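Nitroalkane oxidase (Podospora anserina, PDB 3MKH) catalyses the FAD-dependent oxidation of nitroalkanes to aldehydes or ketones, consuming oxygen and releasing nitrite and hydrogen peroxide. Local coordinates at residues Thr104-Ala109 against Asn254-Ala259; Leu184-Cys189 against Ile208-Arg213. One frame throughout, in Å; residues are numbered along the deposited sequence.

Contact 1. Residues Thr104-Ala109 against Asn254-Ala259; sequences TPINLA and NVLCPA
Residues Pro105-Ala109 of helix 90-109 lie against a classic beta bulge of the mixed sheet, in which Leu256 and Cys257 both face Ile208 of strand 206-212. Leu256 carries most of the contact and reaches the helix with both branches. Its CG stands anti to the backbone N (chi1 177°), which sends the fork out from the corner in the chain toward the helix. Leu256 CD2 rests on the carbonyl group and CB of Pro105, 3.6 Å from Pro105 O and 3.7 Å from Pro105 CB. Ile106 crosses the leucine at about a right angle, with Ile106 CG1 4.1 Å from Leu256 CD2. On the other branch, Leu256 CD1 sits 3.8 Å from Ala109 C. Next to it, Ala109 CB meets Cys257 SG at 4.0 Å. Shortening Leu256 to an alanine removes both methyls and is likely to open a gap beside Pro105 and Ala109, with Ile106 losing its neighbour across the contact. The polar link is a single water, which donates to Ala109 O and to Leu256 O, each at 2.8 Å, so both carbonyls are satisfied at the margin of the apolar patch. Val265 of helix 262-298 also touches Pro105, Ala109 and Cys257. Such packing of the N-terminal helical domain on the beta domain belongs to the acyl-CoA dehydrogenase fold.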
loop_
_atom_site.group_PDB
_atom_site.type_symbol
_atom_site.label_atom_id
_atom_site.label_comp_id
_atom_site.label_asym_id
_atom_site.label_seq_id
_atom_site.Cartn_x
_atom_site.Cartn_y
_atom_site.Cartn_z
ATOM N N THR A 104 -28.979 2.176 21.644
ATOM C CA THR A 104 -29.243 1.263 20.533
ATOM C C THR A 104 -29.774 -0.123 20.952
ATOM O O THR A 104 -30.744 -0.605 20.374
ATOM C CB THR A 104 -28.014 1.145 19.596
ATOM O OG1 THR A 104 -27.713 2.439 19.058
ATOM C CG2 THR A 104 -28.292 0.154 18.440
ATOM N N PRO A 105 -29.166 -0.761 21.967
ATOM C CA PRO A 105 -29.714 -2.062 22.380
ATOM C C PRO A 105 -31.161 -1.972 22.829
ATOM O O PRO A 105 -31.926 -2.906 22.619
ATOM C CB PRO A 105 -28.814 -2.464 23.558
ATOM C CG PRO A 105 -27.511 -1.773 23.247
ATOM C CD PRO A 105 -27.937 -0.427 22.712
ATOM N N ILE A 106 -31.530 -0.846 23.426
ATOM C CA ILE A 106 -32.902 -0.605 23.842
ATOM C C ILE A 106 -33.839 -0.388 22.637
ATOM O O ILE A 106 -34.953 -0.912 22.626
ATOM C CB ILE A 106 -32.984 0.543 24.857
ATOM C CG1 ILE A 106 -32.174 0.164 26.103
ATOM C CG2 ILE A 106 -34.426 0.792 25.268
ATOM C CD1 ILE A 106 -31.983 1.283 27.076
ATOM N N ASN A 107 -33.384 0.352 21.626
ATOM C CA ASN A 107 -34.121 0.451 20.365
ATOM C C ASN A 107 -34.334 -0.937 19.777
ATOM O O ASN A 107 -35.393 -1.226 19.208
ATOM C CB ASN A 107 -33.355 1.284 19.332
ATOM C CG ASN A 107 -33.410 2.767 19.612
ATOM O OD1 ASN A 107 -32.505 3.513 19.235
ATOM N ND2 ASN A 107 -34.465 3.206 20.269
ATOM N N LEU A 108 -33.323 -1.797 19.904
ATOM C CA LEU A 108 -33.378 -3.126 19.284
ATOM C C LEU A 108 -34.228 -4.149 20.053
ATOM O O LEU A 108 -34.832 -5.023 19.440
ATOM C CB LEU A 108 -31.973 -3.693 19.043
ATOM C CG LEU A 108 -31.060 -2.929 18.071
ATOM C CD1 LEU A 108 -29.655 -3.501 18.100
ATOM C CD2 LEU A 108 -31.615 -2.949 16.652
ATOM N N ALA A 109 -34.296 -4.041 21.378
ATOM C CA ALA A 109 -34.807 -5.170 22.167
ATOM C C ALA A 109 -35.743 -4.818 23.321
ATOM O O ALA A 109 -36.179 -5.700 24.052
ATOM C CB ALA A 109 -33.639 -6.015 22.688
ATOM N N ASN A 254 -34.878 -4.950 34.962
ATOM C CA ASN A 254 -33.656 -4.367 34.388
ATOM C C ASN A 254 -33.021 -5.228 33.300
ATOM O O ASN A 254 -32.162 -4.755 32.543
ATOM C CB ASN A 254 -32.603 -4.079 35.470
ATOM C CG ASN A 254 -32.807 -2.739 36.163
ATOM O OD1 ASN A 254 -31.867 -1.942 36.297
ATOM N ND2 ASN A 254 -34.010 -2.495 36.632
ATOM N N VAL A 255 -33.397 -6.504 33.239
ATOM C CA VAL A 255 -32.841 -7.377 32.211
ATOM C C VAL A 255 -33.401 -6.997 30.839
ATOM O O VAL A 255 -34.619 -7.007 30.633
ATOM C CB VAL A 255 -33.128 -8.857 32.486
ATOM C CG1 VAL A 255 -32.622 -9.705 31.332
ATOM C CG2 VAL A 255 -32.492 -9.296 33.806
ATOM N N LEU A 256 -32.511 -6.637 29.913
ATOM C CA LEU A 256 -32.915 -6.268 28.560
ATOM C C LEU A 256 -32.846 -7.468 27.634
ATOM O O LEU A 256 -33.786 -7.737 26.888
ATOM C CB LEU A 256 -32.043 -5.131 28.004
ATOM C CG LEU A 256 -32.332 -4.721 26.550
ATOM C CD1 LEU A 256 -33.684 -4.024 26.432
ATOM C CD2 LEU A 256 -31.213 -3.799 25.982
ATOM N N CYS A 257 -31.724 -8.177 27.667
ATOM C CA CYS A 257 -31.588 -9.428 26.930
ATOM C C CYS A 257 -31.227 -10.536 27.882
ATOM O O CYS A 257 -30.162 -10.499 28.499
ATOM C CB CYS A 257 -30.508 -9.335 25.852
ATOM S SG CYS A 257 -30.751 -7.936 24.739
ATOM N N PRO A 258 -32.119 -11.530 28.005
ATOM C CA PRO A 258 -31.878 -12.692 28.859
ATOM C C PRO A 258 -30.712 -13.501 28.316
ATOM O O PRO A 258 -30.358 -13.379 27.136
ATOM C CB PRO A 258 -33.179 -13.508 28.729
ATOM C CG PRO A 258 -34.209 -12.539 28.193
ATOM C CD PRO A 258 -33.430 -11.596 27.326
ATOM N N ALA A 259 -30.144 -14.349 29.162
ATOM C CA ALA A 259 -28.980 -15.128 28.768
ATOM C C ALA A 259 -29.188 -15.837 27.436
ATOM O O ALA A 259 -30.191 -16.531 27.229
ATOM C CB ALA A 259 -28.605 -16.119 29.869
HETATM O O HOH W 1 -36.404 -6.826 26.655
#

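Contact 2. Residues Leu184-Cys189 against Ile208-Arg213; sequences LACVVC and IILVTR
Backbone bonds join Ala185 to Val211 and Val187 to Ile209, both N-H groups and both carbonyls being used in each hydrogen-bonded pair. Ala185 N to Val211 O, Val211 N to Ala185 O, Val187 N to Ile209 O and Ile209 N to Val187 O all measure 2.9 Å. Val211 N lies in the plane of the Ala185 carbonyl, Val187 N 36° above that of Ile209. Two acceptors take a further CA-H...O contact, Ala185 O from Leu210 CA (3.4 Å) and Val187 O from Ile208 CA (3.3 Å). These antiparallel strands, 184-191 and 206-212, belong to the beta domain of the acyl-CoA dehydrogenase fold. On its other edge, strand 184-191 runs parallel to strand 130-133, with backbone bonds from Leu184, Cys186 and Val188; Val133 there binds FAD. Lys168 NZ also donates to Val188 O. Cys186 SG touches Leu210 CD2 (3.5 Å) and Cys186 CB touches Ile208 CG2 (3.8 Å). On the other face the side chains of Val187 and Val211 cross obliquely, with Val187 CG2 3.8 Å from Val211 CG2, both methyls anti to their carbonyl carbons. At the N-cap of helix 213-219, Thr212 OG1 caps a backbone N, and Asp215 OD2 accepts from Thr212 N.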
loop_
_atom_site.group_PDB
_atom_site.type_symbol
_atom_site.label_atom_id
_atom_site.label_comp_id
_atom_site.label_asym_id
_atom_site.label_seq_id
_atom_site.Cartn_x
_atom_site.Cartn_y
_atom_site.Cartn_z
ATOM N N LEU A 184 -27.906 5.780 32.242
ATOM C CA LEU A 184 -28.388 4.504 31.723
ATOM C C LEU A 184 -27.265 3.725 31.052
ATOM O O LEU A 184 -26.786 4.113 29.997
ATOM C CB LEU A 184 -29.521 4.741 30.722
ATOM C CG LEU A 184 -30.172 3.471 30.184
ATOM C CD1 LEU A 184 -30.662 2.645 31.358
ATOM C CD2 LEU A 184 -31.336 3.819 29.242
ATOM N N ALA A 185 -26.841 2.631 31.667
ATOM C CA ALA A 185 -25.782 1.802 31.098
ATOM C C ALA A 185 -26.377 0.477 30.632
ATOM O O ALA A 185 -27.113 -0.162 31.383
ATOM C CB ALA A 185 -24.681 1.551 32.143
ATOM N N CYS A 186 -26.078 0.073 29.397
ATOM C CA CYS A 186 -26.414 -1.278 28.939
ATOM C C CYS A 186 -25.199 -2.174 29.166
ATOM O O CYS A 186 -24.228 -2.107 28.409
ATOM C CB CYS A 186 -26.791 -1.278 27.459
ATOM S SG CYS A 186 -28.379 -0.464 27.131
ATOM N N VAL A 187 -25.247 -2.998 30.212
ATOM C CA VAL A 187 -24.067 -3.757 30.616
ATOM C C VAL A 187 -24.116 -5.140 30.010
ATOM O O VAL A 187 -25.033 -5.936 30.278
ATOM C CB VAL A 187 -23.914 -3.836 32.139
ATOM C CG1 VAL A 187 -22.630 -4.612 32.523
ATOM C CG2 VAL A 187 -23.878 -2.433 32.718
ATOM N N VAL A 188 -23.138 -5.407 29.159
ATOM C CA VAL A 188 -23.017 -6.702 28.541
ATOM C C VAL A 188 -22.202 -7.585 29.464
ATOM O O VAL A 188 -21.074 -7.248 29.857
ATOM C CB VAL A 188 -22.350 -6.604 27.171
ATOM C CG1 VAL A 188 -22.330 -7.981 26.475
ATOM C CG2 VAL A 188 -23.098 -5.583 26.320
ATOM N N CYS A 189 -22.784 -8.717 29.830
ATOM C CA CYS A 189 -22.139 -9.584 30.793
ATOM C C CYS A 189 -22.497 -11.044 30.548
ATOM O O CYS A 189 -23.334 -11.360 29.687
ATOM C CB CYS A 189 -22.541 -9.161 32.206
ATOM S SG CYS A 189 -24.328 -9.004 32.428
ATOM N N ILE A 208 -27.684 -8.763 28.343
ATOM C CA ILE A 208 -27.534 -7.326 28.548
ATOM C C ILE A 208 -28.463 -6.909 29.686
ATOM O O ILE A 208 -29.670 -7.208 29.672
ATOM C CB ILE A 208 -27.858 -6.514 27.280
ATOM C CG1 ILE A 208 -26.969 -6.968 26.116
ATOM C CG2 ILE A 208 -27.699 -5.002 27.552
ATOM C CD1 ILE A 208 -27.239 -6.227 24.814
ATOM N N ILE A 209 -27.901 -6.249 30.692
ATOM C CA ILE A 209 -28.693 -5.799 31.840
ATOM C C ILE A 209 -28.521 -4.306 31.999
ATOM O O ILE A 209 -27.395 -3.808 31.977
ATOM C CB ILE A 209 -28.249 -6.502 33.149
ATOM C CG1 ILE A 209 -28.241 -8.020 32.946
ATOM C CG2 ILE A 209 -29.141 -6.109 34.315
ATOM C CD1 ILE A 209 -27.972 -8.803 34.212
ATOM N N LEU A 210 -29.636 -3.597 32.152
ATOM C CA LEU A 210 -29.606 -2.169 32.398
ATOM C C LEU A 210 -29.115 -1.870 33.807
ATOM O O LEU A 210 -29.417 -2.603 34.750
ATOM C CB LEU A 210 -30.990 -1.539 32.171
ATOM C CG LEU A 210 -31.600 -1.757 30.783
ATOM C CD1 LEU A 210 -32.950 -1.025 30.634
ATOM C CD2 LEU A 210 -30.596 -1.355 29.685
ATOM N N VAL A 211 -28.343 -0.796 33.928
ATOM C CA VAL A 211 -27.939 -0.253 35.220
ATOM C C VAL A 211 -28.082 1.268 35.175
ATOM O O VAL A 211 -27.419 1.944 34.379
ATOM C CB VAL A 211 -26.472 -0.611 35.573
ATOM C CG1 VAL A 211 -26.052 0.070 36.886
ATOM C CG2 VAL A 211 -26.299 -2.119 35.670
ATOM N N THR A 212 -28.943 1.805 36.034
ATOM C CA THR A 212 -29.192 3.241 36.061
ATOM C C THR A 212 -28.419 3.870 37.208
ATOM O O THR A 212 -27.992 3.175 38.132
ATOM C CB THR A 212 -30.696 3.572 36.241
ATOM O OG1 THR A 212 -31.131 3.176 37.554
ATOM C CG2 THR A 212 -31.531 2.858 35.194
ATOM N N ARG A 213 -28.238 5.182 37.149
ATOM C CA ARG A 213 -27.625 5.884 38.271
ATOM C C ARG A 213 -28.444 5.663 39.557
ATOM O O ARG A 213 -27.881 5.498 40.632
ATOM C CB ARG A 213 -27.460 7.373 37.964
ATOM C CG ARG A 213 -26.947 8.197 39.143
ATOM C CD ARG A 213 -25.653 7.636 39.767
ATOM N NE ARG A 213 -25.145 8.613 40.734
ATOM C CZ ARG A 213 -24.349 9.631 40.415
ATOM N NH1 ARG A 213 -23.917 9.770 39.167
ATOM N NH2 ARG A 213 -23.972 10.502 41.345
#

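How the contacts relate
Both contacts are buried and share one sheet, with centres about 9 Å apart. Strand 206-212 lies between 184-191 and 255-257: contact 2 lies along one of its edges, while on the other Asn254 O takes a probable hydrogen bond from Leu210 N (2.8 Å) and Leu256 N gives one to Ile208 O (2.9 Å). Contact 2 is the sheet's interior, regular and mainly backbone-bonded. Contact 1 sets helix 90-109 against the corner at Leu256 and relies on apolar side chains plus one water. Ile106 joins the two, Ile106 CD1 packing on Leu184 CD2 at 3.4 Å. Along the chain, contact 2 is nested within the loop that contact 1 closes.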